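Local structure of putative cytoplasmic protein (Salmonella enterica subsp. enterica serovar Typhimurium, 4IQN) at residues 93-98 with 154-159. The protein is of unknown function, a putative cytoplasmic protein belonging to a family defined by a domain of unknown function, DUF5066. Sequence-based numbering, arbitrary orientation. Where two conformers were deposited one is given.
Sequences DEEAYY and MERNEF
Residues 93-98, on helix 93-99, meet a beta hairpin at its turn, the alpha carbons of Ala96 and Arg156 coming within 5.6 Å; a type II' turn from Glu155 to Glu158, with backbone bonds both ways between these two residues, places Arg156 at its second position. One direct hydrogen bond joins the segments: Arg156 N donates a hydrogen bond to Glu95 OE2 over 2.8 Å, nearly straight at 169°, on the anti lone pair of that oxygen. Glu95 reaches the turn because its chain leaves with CG anti to the backbone N and then bends at chi2 (66°), which swings the carboxylate toward the turn amide. The aliphatic part of the same side chain runs past selenomethionine Met154 in the opposite direction, Glu95 CG lying 3.7 Å from Met154 SE. Beyond the selenium, Met154 CE reaches the helix at Ala96, 4.0 Å from its CB, and Met154 also packs on Phe137 of the neighbouring strand. Farther along the helix, the Tyr98 hydroxyl sits over one face of the Arg156 guanidinium, with ring and guanidinium planes 58° apart. Tyr98 OH and Arg156 NH2 are 2.9 Å apart, but the angle is too poor for a hydrogen bond. A water links them instead, lying 3.1 Å from Tyr98 OH and accepting from Arg156 NE; its bond to Glu155 OE2 is weak, while Glu155 OE1 is held by Gln134. The contact thus docks a helix, through a carboxylate bound to a turn amide, against the type II' hairpin of strands 151-155 and 158-161 that forms one edge of the four-stranded antiparallel sheet.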
loop_
_atom_site.group_PDB
_atom_site.type_symbol
_atom_site.label_atom_id
_atom_site.label_comp_id
_atom_site.label_asym_id
_atom_site.label_seq_id
_atom_site.Cartn_x
_atom_site.Cartn_y
_atom_site.Cartn_z
ATOM N N ASP C 93 4.078 -7.355 -10.402
ATOM C CA ASP C 93 4.752 -8.367 -11.219
ATOM C C ASP C 93 6.093 -8.876 -10.655
ATOM O O ASP C 93 6.354 -10.089 -10.698
ATOM C CB ASP C 93 4.836 -7.965 -12.700
ATOM C CG ASP C 93 3.457 -7.646 -13.290
ATOM O OD1 ASP C 93 3.031 -6.482 -13.085
ATOM O OD2 ASP C 93 2.818 -8.524 -13.935
ATOM N N GLU C 94 6.931 -7.948 -10.164
ATOM C CA GLU C 94 8.222 -8.271 -9.568
ATOM C C GLU C 94 8.065 -9.259 -8.429
ATOM O O GLU C 94 8.730 -10.299 -8.402
ATOM C CB GLU C 94 8.885 -7.021 -9.026
ATOM C CG GLU C 94 10.268 -7.205 -8.458
ATOM C CD GLU C 94 10.998 -5.866 -8.327
ATOM O OE1 GLU C 94 11.740 -5.516 -9.264
ATOM O OE2 GLU C 94 10.816 -5.153 -7.317
ATOM N N GLU C 95 7.175 -8.932 -7.501
ATOM C CA GLU C 95 6.929 -9.811 -6.347
ATOM C C GLU C 95 6.437 -11.177 -6.808
ATOM O O GLU C 95 6.908 -12.236 -6.298
ATOM C CB GLU C 95 5.964 -9.192 -5.338
ATOM C CG GLU C 95 5.727 -10.075 -4.088
ATOM C CD GLU C 95 6.934 -10.289 -3.145
ATOM O OE1 GLU C 95 7.911 -9.483 -3.188
ATOM O OE2 GLU C 95 6.910 -11.307 -2.359
ATOM N N ALA C 96 5.515 -11.173 -7.755
ATOM C CA ALA C 96 4.968 -12.413 -8.329
ATOM C C ALA C 96 6.028 -13.301 -8.978
ATOM O O ALA C 96 6.030 -14.531 -8.829
ATOM C CB ALA C 96 3.866 -12.070 -9.346
ATOM N N TYR C 97 6.947 -12.672 -9.727
ATOM C CA TYR C 97 7.992 -13.366 -10.425
ATOM C C TYR C 97 8.948 -14.035 -9.429
ATOM O O TYR C 97 9.324 -15.216 -9.597
ATOM C CB TYR C 97 8.752 -12.350 -11.282
ATOM C CG TYR C 97 9.647 -12.893 -12.378
ATOM C CD1 TYR C 97 9.120 -13.581 -13.436
ATOM C CD2 TYR C 97 10.991 -12.591 -12.419
ATOM C CE1 TYR C 97 9.896 -14.025 -14.488
ATOM C CE2 TYR C 97 11.791 -13.048 -13.444
ATOM C CZ TYR C 97 11.244 -13.741 -14.493
ATOM O OH TYR C 97 12.036 -14.183 -15.538
ATOM N N TYR C 98 9.296 -13.287 -8.386
ATOM C CA TYR C 98 10.050 -13.811 -7.254
ATOM C C TYR C 98 9.314 -15.000 -6.611
ATOM O O TYR C 98 9.926 -16.047 -6.270
ATOM C CB TYR C 98 10.258 -12.696 -6.222
ATOM C CG TYR C 98 10.602 -13.170 -4.854
ATOM C CD1 TYR C 98 11.795 -13.823 -4.606
ATOM C CD2 TYR C 98 9.725 -12.994 -3.811
ATOM C CE1 TYR C 98 12.108 -14.251 -3.321
ATOM C CE2 TYR C 98 10.030 -13.400 -2.530
ATOM C CZ TYR C 98 11.204 -14.042 -2.306
ATOM O OH TYR C 98 11.455 -14.441 -1.053
HETATM N N MSE C 154 1.107 -8.828 -0.005
HETATM C CA MSE C 154 1.515 -9.853 -0.897
HETATM C C MSE C 154 2.795 -10.446 -0.387
HETATM O O MSE C 154 3.687 -9.762 0.145
HETATM C CB MSE C 154 1.673 -9.233 -2.265
HETATM C CG MSE C 154 2.039 -10.197 -3.368
HETATM SE SE MSE C 154 2.213 -9.173 -5.017
HETATM C CE MSE C 154 2.284 -10.900 -5.845
ATOM N N GLU C 155 2.886 -11.752 -0.487
ATOM C CA GLU C 155 4.124 -12.406 -0.271
ATOM C C GLU C 155 4.194 -13.556 -1.224
ATOM O O GLU C 155 3.352 -14.472 -1.159
ATOM C CB GLU C 155 4.226 -12.903 1.145
ATOM C CG GLU C 155 5.574 -13.541 1.387
ATOM C CD GLU C 155 5.761 -13.959 2.809
ATOM O OE1 GLU C 155 4.744 -14.120 3.522
ATOM O OE2 GLU C 155 6.937 -14.131 3.195
ATOM N N ARG C 156 5.181 -13.464 -2.128
ATOM C CA ARG C 156 5.464 -14.468 -3.125
ATOM C C ARG C 156 4.273 -14.650 -4.022
ATOM O O ARG C 156 3.924 -13.724 -4.729
ATOM C CB ARG C 156 5.865 -15.766 -2.450
ATOM C CG ARG C 156 7.217 -15.702 -1.782
ATOM C CD ARG C 156 7.340 -16.733 -0.677
ATOM N NE ARG C 156 8.561 -16.445 0.065
ATOM C CZ ARG C 156 9.722 -17.079 -0.074
ATOM N NH1 ARG C 156 9.861 -18.090 -0.899
ATOM N NH2 ARG C 156 10.763 -16.687 0.631
ATOM N N ASN C 157 3.648 -15.836 -3.978
ATOM C CA ASN C 157 2.539 -16.170 -4.841
ATOM C C ASN C 157 1.167 -15.827 -4.229
ATOM O O ASN C 157 0.151 -16.012 -4.880
ATOM C CB ASN C 157 2.612 -17.656 -5.245
ATOM C CG ASN C 157 2.567 -18.607 -4.065
ATOM O OD1 ASN C 157 3.044 -18.317 -2.979
ATOM N ND2 ASN C 157 2.002 -19.753 -4.286
ATOM N N GLU C 158 1.138 -15.318 -2.999
ATOM C CA GLU C 158 -0.126 -15.003 -2.324
ATOM C C GLU C 158 -0.384 -13.490 -2.199
ATOM O O GLU C 158 0.519 -12.708 -1.873
ATOM C CB GLU C 158 -0.148 -15.637 -0.943
ATOM C CG GLU C 158 0.084 -17.128 -0.988
ATOM C CD GLU C 158 -1.140 -17.939 -1.349
ATOM O OE1 GLU C 158 -2.234 -17.389 -1.555
ATOM O OE2 GLU C 158 -1.012 -19.162 -1.413
ATOM N N PHE C 159 -1.631 -13.101 -2.433
ATOM C CA PHE C 159 -2.051 -11.701 -2.387
ATOM C C PHE C 159 -3.367 -11.683 -1.616
ATOM O O PHE C 159 -4.296 -12.436 -1.969
ATOM C CB PHE C 159 -2.258 -11.188 -3.803
ATOM C CG PHE C 159 -2.553 -9.724 -3.900
ATOM C CD1 PHE C 159 -3.785 -9.218 -3.563
ATOM C CD2 PHE C 159 -1.601 -8.857 -4.377
ATOM C CE1 PHE C 159 -4.053 -7.857 -3.625
ATOM C CE2 PHE C 159 -1.883 -7.514 -4.487
ATOM C CZ PHE C 159 -3.085 -7.007 -4.115
HETATM O O HOH W 1 9.271 -13.396 0.902
#